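Local coordinates for protein disulfide oxidoreductase (Xylella fastidiosa, PDB 2REM) that probably catalyses the formation of disulfide bonds in periplasmic proteins, as a thioredoxin-fold oxidoreductase of the DsbA subfamily, at residues Y78-V83 with P135-R140; E113-Y118 with R127-F132; L84-R89 with Y121-D126. All blocks are in the same frame, centred on the assembly; numbering follows the deposited sequence.

How the interactions relate
From the N terminus the chain runs through the first strands of the thioredoxin fold and then into a run of helices where all three contacts lie. Helix 71-83 leads through the turn at G85 into helix 87-101, and 84-89 later meets 121-126 in interaction 3. Before that loop closes, helix 111-119 has begun; its residues 113-118 pair with 127-132 in interaction 2, so these two contacts alternate along the chain. Both nest within the long loop that interaction 1 closes when 135-140 packs on 78-83. Together they tie helices 71-83, 87-101, 111-119 and 125-132 to the start of helix 135-151, whose later turns lead back toward strand 158-161.

Interaction 1 (Y78-V83 with P135-R140); sequences YLAADV and PEVEKR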
ATOM      1  N   TYR A  78      -4.420  -3.010  -8.505  1.00 10.32           N
ATOM      2  CA  TYR A  78      -3.697  -1.813  -8.103  1.00 10.32           C
ATOM      3  C   TYR A  78      -2.480  -1.569  -8.976  1.00  9.46           C
ATOM      4  O   TYR A  78      -2.267  -0.468  -9.461  1.00 10.11           O
ATOM      5  CB  TYR A  78      -3.255  -1.885  -6.632  1.00 10.25           C
ATOM      6  CG  TYR A  78      -2.393  -0.686  -6.317  1.00 12.03           C
ATOM      7  CD1 TYR A  78      -2.976   0.574  -6.127  1.00 10.47           C
ATOM      8  CD2 TYR A  78      -0.990  -0.807  -6.252  1.00 12.66           C
ATOM      9  CE1 TYR A  78      -2.181   1.704  -5.890  1.00 13.59           C
ATOM     10  CE2 TYR A  78      -0.183   0.305  -6.003  1.00 11.47           C
ATOM     11  CZ  TYR A  78      -0.789   1.547  -5.826  1.00 14.08           C
ATOM     12  OH  TYR A  78      -0.011   2.641  -5.575  1.00 15.73           O
ATOM     13  N   LEU A  79      -1.652  -2.599  -9.130  1.00  9.90           N
ATOM     14  CA  LEU A  79      -0.422  -2.455  -9.893  1.00  9.81           C
ATOM     15  C   LEU A  79      -0.689  -2.097 -11.346  1.00  9.82           C
ATOM     16  O   LEU A  79      -0.017  -1.252 -11.881  1.00 10.26           O
ATOM     17  CB  LEU A  79       0.453  -3.717  -9.791  1.00 10.19           C
ATOM     18  CG  LEU A  79       0.874  -3.981  -8.326  1.00  9.82           C
ATOM     19  CD1 LEU A  79       1.430  -5.369  -8.211  1.00 12.65           C
ATOM     20  CD2 LEU A  79       1.886  -2.963  -7.819  1.00 10.64           C
ATOM     21  N   ALA A  80      -1.646  -2.773 -11.979  1.00  9.35           N
ATOM     22  CA  ALA A  80      -2.013  -2.443 -13.361  1.00  9.41           C
ATOM     23  C   ALA A  80      -2.483  -0.979 -13.431  1.00  9.31           C
ATOM     24  O   ALA A  80      -2.073  -0.235 -14.302  1.00  9.49           O
ATOM     25  CB  ALA A  80      -3.109  -3.384 -13.876  1.00 10.90           C
ATOM     26  N   ALA A  81      -3.323  -0.576 -12.481  1.00  9.00           N
ATOM     27  CA  ALA A  81      -3.804   0.812 -12.423  1.00  9.99           C
ATOM     28  C   ALA A  81      -2.638   1.767 -12.312  1.00  9.89           C
ATOM     29  O   ALA A  81      -2.608   2.809 -12.955  1.00 10.22           O
ATOM     30  CB  ALA A  81      -4.718   0.998 -11.234  1.00  9.86           C
ATOM     31  N   ASP A  82      -1.678   1.408 -11.472  1.00 10.76           N
ATOM     32  CA  ASP A  82      -0.513   2.258 -11.262  1.00 12.06           C
ATOM     33  C   ASP A  82       0.354   2.356 -12.496  1.00 12.69           C
ATOM     34  O   ASP A  82       0.763   3.445 -12.875  1.00 13.57           O
ATOM     35  CB  ASP A  82       0.320   1.805 -10.055  1.00 11.90           C
ATOM     36  CG  ASP A  82       1.271   2.885  -9.581  1.00 15.33           C
ATOM     37  OD1 ASP A  82       0.924   4.079  -9.683  1.00 18.80           O
ATOM     38  OD2 ASP A  82       2.352   2.561  -9.103  1.00 16.82           O
ATOM     39  N   VAL A  83       0.636   1.217 -13.111  1.00 12.37           N
ATOM     40  CA  VAL A  83       1.336   1.186 -14.394  1.00 12.83           C
ATOM     41  C   VAL A  83       0.631   2.072 -15.406  1.00 13.50           C
ATOM     42  O   VAL A  83       1.277   2.767 -16.174  1.00 14.50           O
ATOM     43  CB  VAL A  83       1.453  -0.267 -14.952  1.00 12.31           C
ATOM     44  CG1 VAL A  83       1.796  -0.266 -16.460  1.00 13.10           C
ATOM     45  CG2 VAL A  83       2.490  -1.083 -14.142  1.00 13.47           C
ATOM     46  N   PRO A 135       3.989  -8.438 -18.093  1.00 16.50           N
ATOM     47  CA  PRO A 135       5.250  -8.577 -17.373  1.00 17.15           C
ATOM     48  C   PRO A 135       5.571  -7.471 -16.366  1.00 16.81           C
ATOM     49  O   PRO A 135       6.159  -7.766 -15.320  1.00 17.08           O
ATOM     50  CB  PRO A 135       6.296  -8.646 -18.499  1.00 19.18           C
ATOM     51  CG  PRO A 135       5.674  -8.016 -19.634  1.00 18.94           C
ATOM     52  CD  PRO A 135       4.204  -8.339 -19.548  1.00 18.01           C
ATOM     53  N   GLU A 136       5.179  -6.222 -16.639  1.00 16.48           N
ATOM     54  CA  GLU A 136       5.505  -5.144 -15.698  1.00 16.35           C
ATOM     55  C   GLU A 136       4.741  -5.351 -14.410  1.00 14.98           C
ATOM     56  O   GLU A 136       5.297  -5.267 -13.316  1.00 14.32           O
ATOM     57  CB  GLU A 136       5.209  -3.749 -16.272  1.00 17.57           C
ATOM     58  CG  GLU A 136       5.610  -2.595 -15.321  1.00 18.69           C
ATOM     59  CD  GLU A 136       7.050  -2.696 -14.805  1.00 23.14           C
ATOM     60  OE1 GLU A 136       7.933  -3.226 -15.523  1.00 24.85           O
ATOM     61  OE2 GLU A 136       7.297  -2.231 -13.673  1.00 24.06           O
ATOM     62  N   VAL A 137       3.457  -5.643 -14.548  1.00 12.69           N
ATOM     63  CA  VAL A 137       2.627  -5.923 -13.391  1.00 11.43           C
ATOM     64  C   VAL A 137       3.098  -7.157 -12.620  1.00 11.40           C
ATOM     65  O   VAL A 137       3.152  -7.136 -11.387  1.00 11.28           O
ATOM     66  CB  VAL A 137       1.151  -6.019 -13.800  1.00 10.46           C
ATOM     67  CG1 VAL A 137       0.321  -6.741 -12.714  1.00 10.40           C
ATOM     68  CG2 VAL A 137       0.643  -4.609 -14.047  1.00 10.39           C
ATOM     69  N   GLU A 138       3.459  -8.213 -13.344  1.00 12.18           N
ATOM     70  CA  GLU A 138       3.914  -9.437 -12.694  1.00 13.57           C
ATOM     71  C   GLU A 138       5.197  -9.140 -11.906  1.00 13.59           C
ATOM     72  O   GLU A 138       5.341  -9.567 -10.751  1.00 12.63           O
ATOM     73  CB  GLU A 138       4.144 -10.534 -13.732  1.00 14.55           C
ATOM     74  CG  GLU A 138       4.828 -11.777 -13.207  1.00 15.50           C
ATOM     75  CD  GLU A 138       3.969 -12.613 -12.240  1.00 17.84           C
ATOM     76  OE1 GLU A 138       2.744 -12.371 -12.154  1.00 18.08           O
ATOM     77  OE2 GLU A 138       4.540 -13.531 -11.581  1.00 18.83           O
ATOM     78  N   LYS A 139       6.106  -8.385 -12.527  1.00 14.04           N
ATOM     79  CA  LYS A 139       7.300  -7.908 -11.815  1.00 14.83           C
ATOM     80  C   LYS A 139       6.983  -7.163 -10.511  1.00 12.98           C
ATOM     81  O   LYS A 139       7.521  -7.496  -9.446  1.00 12.98           O
ATOM     82  CB  LYS A 139       8.180  -7.063 -12.734  1.00 15.32           C
ATOM     83  CG  LYS A 139       9.418  -6.546 -12.061  1.00 18.35           C
ATOM     84  CD  LYS A 139      10.185  -5.651 -12.993  1.00 23.04           C
ATOM     85  CE  LYS A 139      11.357  -5.029 -12.251  1.00 25.98           C
ATOM     86  NZ  LYS A 139      12.232  -4.391 -13.244  1.00 27.68           N
ATOM     87  N   ARG A 140       6.108  -6.159 -10.596  1.00 12.22           N
ATOM     88  CA  ARG A 140       5.683  -5.386  -9.433  1.00 11.55           C
ATOM     89  C   ARG A 140       4.942  -6.258  -8.418  1.00 11.10           C
ATOM     90  O   ARG A 140       5.088  -6.087  -7.196  1.00 10.13           O
ATOM     91  CB  ARG A 140       4.754  -4.243  -9.881  1.00 10.40           C
ATOM     92  CG  ARG A 140       5.483  -3.281 -10.785  1.00 14.47           C
ATOM     93  CD  ARG A 140       4.633  -2.108 -11.116  1.00 16.40           C
ATOM     94  NE  ARG A 140       5.363  -1.229 -12.001  1.00 19.85           N
ATOM     95  CZ  ARG A 140       5.158   0.072 -12.116  1.00 19.02           C
ATOM     96  NH1 ARG A 140       4.240   0.671 -11.386  1.00 16.54           N
ATOM     97  NH2 ARG A 140       5.898   0.763 -12.971  1.00 22.62           N
TER
HETATM   98  O   HOH W   1       3.189   0.168  -8.812  1.00 24.10           O
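R140 of helix 135-151 reaches across to L79, D82 and V83 of helix 71-83, within the helical domain that DsbA proteins insert into the thioredoxin fold. The N-to-C directions of the two segments differ by 125°, their axes 9.2 Å apart at closest approach. In R140, chi1 of -63° starts the chain toward helix 71-83, and it runs extended from CG to NE across V83. R140 CB sits 3.8 Å from L79 CD2, and R140 CD lies 3.8 Å from V83 CG2. The same valine methyl then covers one face of the guanidinium, over its centre, with V83 CG2 3.5 Å from R140 CZ. Acids take the edge. R140 NE gives E136 OE2, one turn earlier, an almost straight salt-bridge hydrogen bond of 2.7 Å (175°), in the guanidinium plane and on the anti lone pair, which holds the group's orientation; R140 NH2 reaches the same oxygen weakly. D82 OD2 lies at the NH1 edge in a longer salt bridge, its carboxylate turned steeply to the guanidinium. Deeper in, V137 CG2 presses to 3.5 Å from A80 CA. One water bridges the long ion pair, donating to D82 OD2 at 2.6 Å and accepting from R140 NH1 at 2.8 Å.

Interaction 2 (E113-Y118 with R127-F132); sequences ELAVFY and RFVATF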
ATOM      1  N   GLU A 113     -14.412  -7.669 -14.873  1.00 20.67           N
ATOM      2  CA  GLU A 113     -15.011  -6.729 -13.932  1.00 20.92           C
ATOM      3  C   GLU A 113     -14.018  -5.579 -13.761  1.00 18.31           C
ATOM      4  O   GLU A 113     -14.412  -4.437 -13.656  1.00 18.34           O
ATOM      5  CB  GLU A 113     -15.234  -7.347 -12.557  1.00 21.14           C
ATOM      6  CG  GLU A 113     -16.454  -8.248 -12.416  1.00 25.29           C
ATOM      7  CD  GLU A 113     -16.113  -9.718 -12.560  1.00 30.43           C
ATOM      8  OE1 GLU A 113     -14.917 -10.063 -12.733  1.00 31.21           O
ATOM      9  OE2 GLU A 113     -17.056 -10.529 -12.507  1.00 33.98           O
ATOM     10  N   LEU A 114     -12.731  -5.902 -13.711  1.00 15.92           N
ATOM     11  CA  LEU A 114     -11.749  -4.873 -13.415  1.00 14.32           C
ATOM     12  C   LEU A 114     -11.610  -3.946 -14.602  1.00 13.39           C
ATOM     13  O   LEU A 114     -11.515  -2.731 -14.438  1.00 13.45           O
ATOM     14  CB  LEU A 114     -10.409  -5.473 -13.001  1.00 13.99           C
ATOM     15  CG  LEU A 114     -10.411  -6.195 -11.632  1.00 14.55           C
ATOM     16  CD1 LEU A 114      -9.085  -6.908 -11.431  1.00 10.21           C
ATOM     17  CD2 LEU A 114     -10.701  -5.186 -10.491  1.00 14.19           C
ATOM     18  N   ALA A 115     -11.596  -4.512 -15.798  1.00 12.65           N
ATOM     19  CA  ALA A 115     -11.465  -3.677 -16.993  1.00 13.30           C
ATOM     20  C   ALA A 115     -12.639  -2.715 -17.087  1.00 13.44           C
ATOM     21  O   ALA A 115     -12.459  -1.559 -17.481  1.00 13.35           O
ATOM     22  CB  ALA A 115     -11.321  -4.516 -18.258  1.00 13.36           C
ATOM     23  N   VAL A 116     -13.841  -3.172 -16.714  1.00 13.88           N
ATOM     24  CA  VAL A 116     -15.020  -2.309 -16.779  1.00 13.73           C
ATOM     25  C   VAL A 116     -14.811  -1.160 -15.810  1.00 12.55           C
ATOM     26  O   VAL A 116     -15.040  -0.023 -16.165  1.00 12.72           O
ATOM     27  CB  VAL A 116     -16.349  -3.074 -16.497  1.00 14.72           C
ATOM     28  CG1 VAL A 116     -17.510  -2.117 -16.306  1.00 15.54           C
ATOM     29  CG2 VAL A 116     -16.645  -4.031 -17.643  1.00 16.05           C
ATOM     30  N   PHE A 117     -14.323  -1.464 -14.613  1.00 11.53           N
ATOM     31  CA  PHE A 117     -14.059  -0.445 -13.615  1.00 11.01           C
ATOM     32  C   PHE A 117     -13.093   0.620 -14.158  1.00 10.84           C
ATOM     33  O   PHE A 117     -13.392   1.831 -14.131  1.00 11.36           O
ATOM     34  CB  PHE A 117     -13.517  -1.067 -12.321  1.00 10.34           C
ATOM     35  CG  PHE A 117     -13.148  -0.053 -11.295  1.00 10.68           C
ATOM     36  CD1 PHE A 117     -14.129   0.486 -10.462  1.00 12.76           C
ATOM     37  CD2 PHE A 117     -11.853   0.438 -11.220  1.00 11.79           C
ATOM     38  CE1 PHE A 117     -13.816   1.451  -9.526  1.00 13.69           C
ATOM     39  CE2 PHE A 117     -11.524   1.433 -10.273  1.00 10.45           C
ATOM     40  CZ  PHE A 117     -12.511   1.919  -9.420  1.00 10.72           C
ATOM     41  N   TYR A 118     -11.940   0.164 -14.656  1.00 10.53           N
ATOM     42  CA  TYR A 118     -10.918   1.078 -15.119  1.00 10.98           C
ATOM     43  C   TYR A 118     -11.296   1.771 -16.427  1.00 11.70           C
ATOM     44  O   TYR A 118     -10.791   2.862 -16.723  1.00 12.21           O
ATOM     45  CB  TYR A 118      -9.557   0.361 -15.179  1.00 10.37           C
ATOM     46  CG  TYR A 118      -9.084   0.084 -13.772  1.00 11.37           C
ATOM     47  CD1 TYR A 118      -8.663   1.136 -12.949  1.00 11.58           C
ATOM     48  CD2 TYR A 118      -9.077  -1.207 -13.254  1.00 11.98           C
ATOM     49  CE1 TYR A 118      -8.239   0.912 -11.637  1.00 10.35           C
ATOM     50  CE2 TYR A 118      -8.643  -1.466 -11.924  1.00 10.49           C
ATOM     51  CZ  TYR A 118      -8.235  -0.393 -11.135  1.00 10.90           C
ATOM     52  OH  TYR A 118      -7.791  -0.622  -9.861  1.00 12.46           O
ATOM     53  N   ARG A 127      -6.168  -2.798 -23.158  1.00 18.18           N
ATOM     54  CA  ARG A 127      -4.966  -2.338 -22.467  1.00 18.76           C
ATOM     55  C   ARG A 127      -4.982  -2.724 -20.985  1.00 15.74           C
ATOM     56  O   ARG A 127      -3.943  -3.138 -20.437  1.00 15.10           O
ATOM     57  CB  ARG A 127      -4.718  -0.835 -22.626  1.00 18.42           C
ATOM     58  CG  ARG A 127      -3.274  -0.469 -22.224  1.00 22.30           C
ATOM     59  CD  ARG A 127      -2.873   0.983 -22.508  1.00 25.47           C
ATOM     60  NE  ARG A 127      -1.606   1.095 -23.267  1.00 36.87           N
ATOM     61  CZ  ARG A 127      -0.376   0.847 -22.790  1.00 41.22           C
ATOM     62  NH1 ARG A 127      -0.186   0.434 -21.539  1.00 41.83           N
ATOM     63  NH2 ARG A 127       0.690   1.002 -23.580  1.00 44.26           N
ATOM     64  N   PHE A 128      -6.123  -2.571 -20.323  1.00 14.57           N
ATOM     65  CA  PHE A 128      -6.192  -3.027 -18.950  1.00 13.55           C
ATOM     66  C   PHE A 128      -5.827  -4.509 -18.854  1.00 13.90           C
ATOM     67  O   PHE A 128      -5.002  -4.876 -18.030  1.00 13.90           O
ATOM     68  CB  PHE A 128      -7.535  -2.825 -18.257  1.00 13.46           C
ATOM     69  CG  PHE A 128      -7.467  -3.220 -16.804  1.00 12.91           C
ATOM     70  CD1 PHE A 128      -6.886  -2.355 -15.880  1.00 13.39           C
ATOM     71  CD2 PHE A 128      -7.839  -4.500 -16.395  1.00 14.99           C
ATOM     72  CE1 PHE A 128      -6.747  -2.736 -14.552  1.00 15.16           C
ATOM     73  CE2 PHE A 128      -7.705  -4.899 -15.048  1.00 13.42           C
ATOM     74  CZ  PHE A 128      -7.164  -4.016 -14.139  1.00 14.58           C
ATOM     75  N   VAL A 129      -6.442  -5.332 -19.692  1.00 14.00           N
ATOM     76  CA  VAL A 129      -6.188  -6.788 -19.664  1.00 15.40           C
ATOM     77  C   VAL A 129      -4.732  -7.121 -19.960  1.00 14.54           C
ATOM     78  O   VAL A 129      -4.114  -7.918 -19.239  1.00 14.23           O
ATOM     79  CB  VAL A 129      -7.158  -7.578 -20.583  1.00 16.00           C
ATOM     80  CG1 VAL A 129      -6.723  -9.047 -20.696  1.00 18.85           C
ATOM     81  CG2 VAL A 129      -8.560  -7.477 -20.024  1.00 18.95           C
ATOM     82  N   ALA A 130      -4.176  -6.477 -20.988  1.00 14.38           N
ATOM     83  CA  ALA A 130      -2.776  -6.661 -21.328  1.00 14.81           C
ATOM     84  C   ALA A 130      -1.888  -6.249 -20.173  1.00 14.02           C
ATOM     85  O   ALA A 130      -0.860  -6.846 -19.956  1.00 14.61           O
ATOM     86  CB  ALA A 130      -2.406  -5.887 -22.587  1.00 15.03           C
ATOM     87  N   THR A 131      -2.287  -5.219 -19.434  1.00 13.36           N
ATOM     88  CA  THR A 131      -1.437  -4.718 -18.384  1.00 12.85           C
ATOM     89  C   THR A 131      -1.537  -5.654 -17.192  1.00 12.25           C
ATOM     90  O   THR A 131      -0.522  -6.055 -16.627  1.00 12.25           O
ATOM     91  CB  THR A 131      -1.816  -3.275 -17.991  1.00 12.82           C
ATOM     92  OG1 THR A 131      -1.726  -2.441 -19.152  1.00 13.01           O
ATOM     93  CG2 THR A 131      -0.829  -2.740 -16.938  1.00 12.17           C
ATOM     94  N   PHE A 132      -2.778  -5.987 -16.835  1.00 11.07           N
ATOM     95  CA  PHE A 132      -3.081  -6.882 -15.738  1.00 10.74           C
ATOM     96  C   PHE A 132      -2.355  -8.224 -15.923  1.00 10.72           C
ATOM     97  O   PHE A 132      -1.851  -8.770 -14.972  1.00 10.71           O
ATOM     98  CB  PHE A 132      -4.589  -7.129 -15.733  1.00 10.71           C
ATOM     99  CG  PHE A 132      -5.093  -7.851 -14.526  1.00 12.13           C
ATOM    100  CD1 PHE A 132      -5.350  -7.152 -13.350  1.00 11.80           C
ATOM    101  CD2 PHE A 132      -5.380  -9.221 -14.591  1.00 13.31           C
ATOM    102  CE1 PHE A 132      -5.850  -7.799 -12.238  1.00 10.05           C
ATOM    103  CE2 PHE A 132      -5.882  -9.893 -13.470  1.00 14.87           C
ATOM    104  CZ  PHE A 132      -6.110  -9.173 -12.285  1.00 11.40           C
TER
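F128 holds CG anti to its backbone N (chi1 -175°), while Y118 turns CG anti to its carbonyl carbon (chi1 -70°), and these two settings swing both rings into the gap between helices 125-132 and 111-119. There the ring planes lie within 15° of parallel, with the centroids of Y118 and F128 4.8 Å apart, but they are slid so far past each other that they barely overlap. The F128 ring fills the space beside the L114-A115 backbone: the carbonyl carbon of L114 lies over one of its faces. L114 CB approaches F128 CE2 at 3.4 Å, and A115 CB packs 3.9 Å from F128 CD2. A115 offers a single methyl, and the axes of the two segments pass 9.4 Å apart. One turn beyond F128, F132 CE1 meets L114 CD1 at 3.5 Å, the two side chains crossing at about a right angle. V129 CG2 adds a looser touch to A115 CB at 4.4 Å. On the far side of Y118 from F128, the edge of F117 points at the tyrosine ring, and F117 CD2 sits above the centre of that other face; S90 and M94 of helix 87-101 touch Y118 too. The two segments meet through carbon contacts, without a hydrogen bond between them. This is the apolar packing of short helices, turned well past a right angle, that forms part of the core of the helical domain inserted into the thioredoxin fold of DsbA proteins.

Interaction 3 (L84-R89 with Y121-D126); sequences LGVAKR and YGVQPD
L84 and V86 face V123 and Y121 across two turns of similar build, L84 CA lying 7.6 Å from V123 CA and V86 CA 6.7 Å from Y121 CA, and in each turn a glycine of positive phi (G85 76°, G122 80°) ends a helix in a Schellman motif. V123 divides its two methyls between L84 and V86. V123 CG1 meets L84 CD1 at 3.6 Å, the leucine crossing at about a right angle; V123 CG2 rests 3.9 Å from V86 CG2 and equally close to V86 CG1. V86 also sets its CB 4.1 Å from Y121 CB. The turns belong to the helical domain of the DsbA fold: G85 follows helix 71-83 and G122 helix 111-119, while V86 and Q124 occupy the N-cap positions of helices 87-101 and 125-132. V123 also touches F128 and Y118. At the solvent side R89 has its CG wedged between backbone N and carbonyl carbon (chi1 58°), which lays the chain alongside Y121, the two side chains sliding past each other in opposite directions. R89 CD comes to 3.6 Å from Y121 CD1, and the chain then bends so that the guanidinium edge looks at the tyrosine backbone, R89 NH1 lying 3.4 Å from Y121 O. The neighbouring ring carbon, Y121 CE1, lies 3.6 Å from R89 O.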
ATOM      1  N   LEU A  84      -0.693   2.060 -15.370  1.00 13.54           N
ATOM      2  CA  LEU A  84      -1.503   2.798 -16.340  1.00 14.33           C
ATOM      3  C   LEU A  84      -1.728   4.267 -15.936  1.00 15.13           C
ATOM      4  O   LEU A  84      -2.288   5.028 -16.685  1.00 15.63           O
ATOM      5  CB  LEU A  84      -2.837   2.062 -16.572  1.00 14.02           C
ATOM      6  CG  LEU A  84      -2.703   0.687 -17.249  1.00 14.95           C
ATOM      7  CD1 LEU A  84      -3.957  -0.159 -17.200  1.00 16.47           C
ATOM      8  CD2 LEU A  84      -2.162   0.817 -18.676  1.00 19.81           C
ATOM      9  N   GLY A  85      -1.245   4.647 -14.756  1.00 15.17           N
ATOM     10  CA  GLY A  85      -1.322   6.021 -14.278  1.00 15.85           C
ATOM     11  C   GLY A  85      -2.702   6.425 -13.791  1.00 14.92           C
ATOM     12  O   GLY A  85      -3.043   7.606 -13.790  1.00 16.13           O
ATOM     13  N   VAL A  86      -3.509   5.455 -13.400  1.00 13.34           N
ATOM     14  CA  VAL A  86      -4.860   5.739 -12.937  1.00 13.58           C
ATOM     15  C   VAL A  86      -5.116   5.237 -11.513  1.00 13.23           C
ATOM     16  O   VAL A  86      -6.247   5.267 -11.033  1.00 13.81           O
ATOM     17  CB  VAL A  86      -5.962   5.193 -13.910  1.00 13.16           C
ATOM     18  CG1 VAL A  86      -5.823   5.816 -15.314  1.00 13.27           C
ATOM     19  CG2 VAL A  86      -5.962   3.662 -13.949  1.00 12.72           C
ATOM     20  N   ALA A  87      -4.068   4.767 -10.832  1.00 13.29           N
ATOM     21  CA  ALA A  87      -4.226   4.244  -9.480  1.00 12.94           C
ATOM     22  C   ALA A  87      -4.662   5.361  -8.532  1.00 14.26           C
ATOM     23  O   ALA A  87      -5.667   5.217  -7.810  1.00 13.62           O
ATOM     24  CB  ALA A  87      -2.924   3.591  -8.993  1.00 12.63           C
ATOM     25  N   LYS A  88      -3.922   6.475  -8.540  1.00 14.20           N
ATOM     26  CA  LYS A  88      -4.210   7.562  -7.604  1.00 16.06           C
ATOM     27  C   LYS A  88      -5.639   8.097  -7.802  1.00 15.45           C
ATOM     28  O   LYS A  88      -6.339   8.356  -6.829  1.00 15.69           O
ATOM     29  CB  LYS A  88      -3.180   8.698  -7.725  1.00 17.21           C
ATOM     30  CG  LYS A  88      -1.733   8.297  -7.319  1.00 18.91           C
ATOM     31  CD  LYS A  88      -0.866   9.531  -7.061  1.00 20.94           C
ATOM     32  CE  LYS A  88       0.573   9.121  -6.679  1.00 24.21           C
ATOM     33  NZ  LYS A  88       1.257   8.480  -7.852  1.00 27.50           N
ATOM     34  N   ARG A  89      -6.068   8.288  -9.052  1.00 14.33           N
ATOM     35  CA  ARG A  89      -7.392   8.865  -9.290  1.00 15.97           C
ATOM     36  C   ARG A  89      -8.534   7.870  -9.001  1.00 14.79           C
ATOM     37  O   ARG A  89      -9.661   8.279  -8.816  1.00 15.16           O
ATOM     38  CB  ARG A  89      -7.515   9.340 -10.736  1.00 17.30           C
ATOM     39  CG  ARG A  89      -7.270   8.200 -11.692  1.00 18.50           C
ATOM     40  CD  ARG A  89      -7.552   8.523 -13.130  1.00 24.14           C
ATOM     41  NE  ARG A  89      -6.992   9.783 -13.559  1.00 28.66           N
ATOM     42  CZ  ARG A  89      -6.919  10.162 -14.833  1.00 34.29           C
ATOM     43  NH1 ARG A  89      -7.355   9.358 -15.799  1.00 33.19           N
ATOM     44  NH2 ARG A  89      -6.415  11.349 -15.139  1.00 37.87           N
ATOM     45  N   TYR A 121     -12.018   5.192 -16.019  1.00 15.81           N
ATOM     46  CA  TYR A 121     -10.867   6.106 -15.905  1.00 16.28           C
ATOM     47  C   TYR A 121     -10.094   6.253 -17.229  1.00 17.15           C
ATOM     48  O   TYR A 121      -8.933   6.676 -17.238  1.00 17.49           O
ATOM     49  CB  TYR A 121      -9.958   5.683 -14.741  1.00 14.69           C
ATOM     50  CG  TYR A 121     -10.726   5.777 -13.469  1.00 13.88           C
ATOM     51  CD1 TYR A 121     -10.845   7.002 -12.796  1.00 15.80           C
ATOM     52  CD2 TYR A 121     -11.458   4.677 -12.992  1.00 13.41           C
ATOM     53  CE1 TYR A 121     -11.620   7.111 -11.642  1.00 14.19           C
ATOM     54  CE2 TYR A 121     -12.225   4.782 -11.847  1.00 13.64           C
ATOM     55  CZ  TYR A 121     -12.301   5.993 -11.185  1.00 15.39           C
ATOM     56  OH  TYR A 121     -13.082   6.099 -10.080  1.00 15.80           O
ATOM     57  N   GLY A 122     -10.767   5.945 -18.335  1.00 16.35           N
ATOM     58  CA  GLY A 122     -10.188   6.156 -19.662  1.00 16.63           C
ATOM     59  C   GLY A 122      -9.206   5.072 -20.092  1.00 15.24           C
ATOM     60  O   GLY A 122      -8.497   5.237 -21.087  1.00 15.43           O
ATOM     61  N   VAL A 123      -9.186   3.961 -19.373  1.00 13.58           N
ATOM     62  CA  VAL A 123      -8.339   2.826 -19.767  1.00 12.83           C
ATOM     63  C   VAL A 123      -9.080   1.913 -20.716  1.00 13.23           C
ATOM     64  O   VAL A 123     -10.146   1.364 -20.386  1.00 12.20           O
ATOM     65  CB  VAL A 123      -7.844   1.989 -18.563  1.00 11.90           C
ATOM     66  CG1 VAL A 123      -6.877   0.883 -19.031  1.00 11.08           C
ATOM     67  CG2 VAL A 123      -7.174   2.903 -17.543  1.00 13.27           C
ATOM     68  N   GLN A 124      -8.496   1.739 -21.896  1.00 13.45           N
ATOM     69  CA  GLN A 124      -9.011   0.801 -22.858  1.00 13.69           C
ATOM     70  C   GLN A 124      -8.977  -0.582 -22.230  1.00 13.81           C
ATOM     71  O   GLN A 124      -7.957  -0.985 -21.708  1.00 13.44           O
ATOM     72  CB  GLN A 124      -8.138   0.816 -24.115  1.00 13.52           C
ATOM     73  CG  GLN A 124      -8.326   2.062 -24.961  1.00 14.96           C
ATOM     74  CD  GLN A 124      -9.659   2.078 -25.695  1.00 16.84           C
ATOM     75  OE1 GLN A 124     -10.393   1.085 -25.720  1.00 15.02           O
ATOM     76  NE2 GLN A 124      -9.939   3.188 -26.347  1.00 18.88           N
ATOM     77  N   PRO A 125     -10.100  -1.305 -22.266  1.00 14.69           N
ATOM     78  CA  PRO A 125     -10.196  -2.619 -21.636  1.00 14.86           C
ATOM     79  C   PRO A 125      -9.150  -3.607 -22.124  1.00 16.16           C
ATOM     80  O   PRO A 125      -8.659  -4.398 -21.323  1.00 15.73           O
ATOM     81  CB  PRO A 125     -11.585  -3.126 -22.052  1.00 15.22           C
ATOM     82  CG  PRO A 125     -12.308  -1.980 -22.515  1.00 17.45           C
ATOM     83  CD  PRO A 125     -11.361  -0.897 -22.905  1.00 15.49           C
ATOM     84  N   ASP A 126      -8.806  -3.570 -23.417  1.00 16.97           N
ATOM     85  CA  ASP A 126      -7.757  -4.467 -23.931  1.00 19.44           C
ATOM     86  C   ASP A 126      -6.398  -4.093 -23.333  1.00 18.51           C
ATOM     87  O   ASP A 126      -5.570  -4.961 -23.057  1.00 18.24           O
ATOM     88  CB  ASP A 126      -7.668  -4.410 -25.458  1.00 21.37           C
ATOM     89  CG  ASP A 126      -8.796  -5.167 -26.148  1.00 25.71           C
ATOM     90  OD1 ASP A 126      -9.728  -5.672 -25.465  1.00 28.28           O
ATOM     91  OD2 ASP A 126      -8.730  -5.270 -27.400  1.00 31.04           O
TER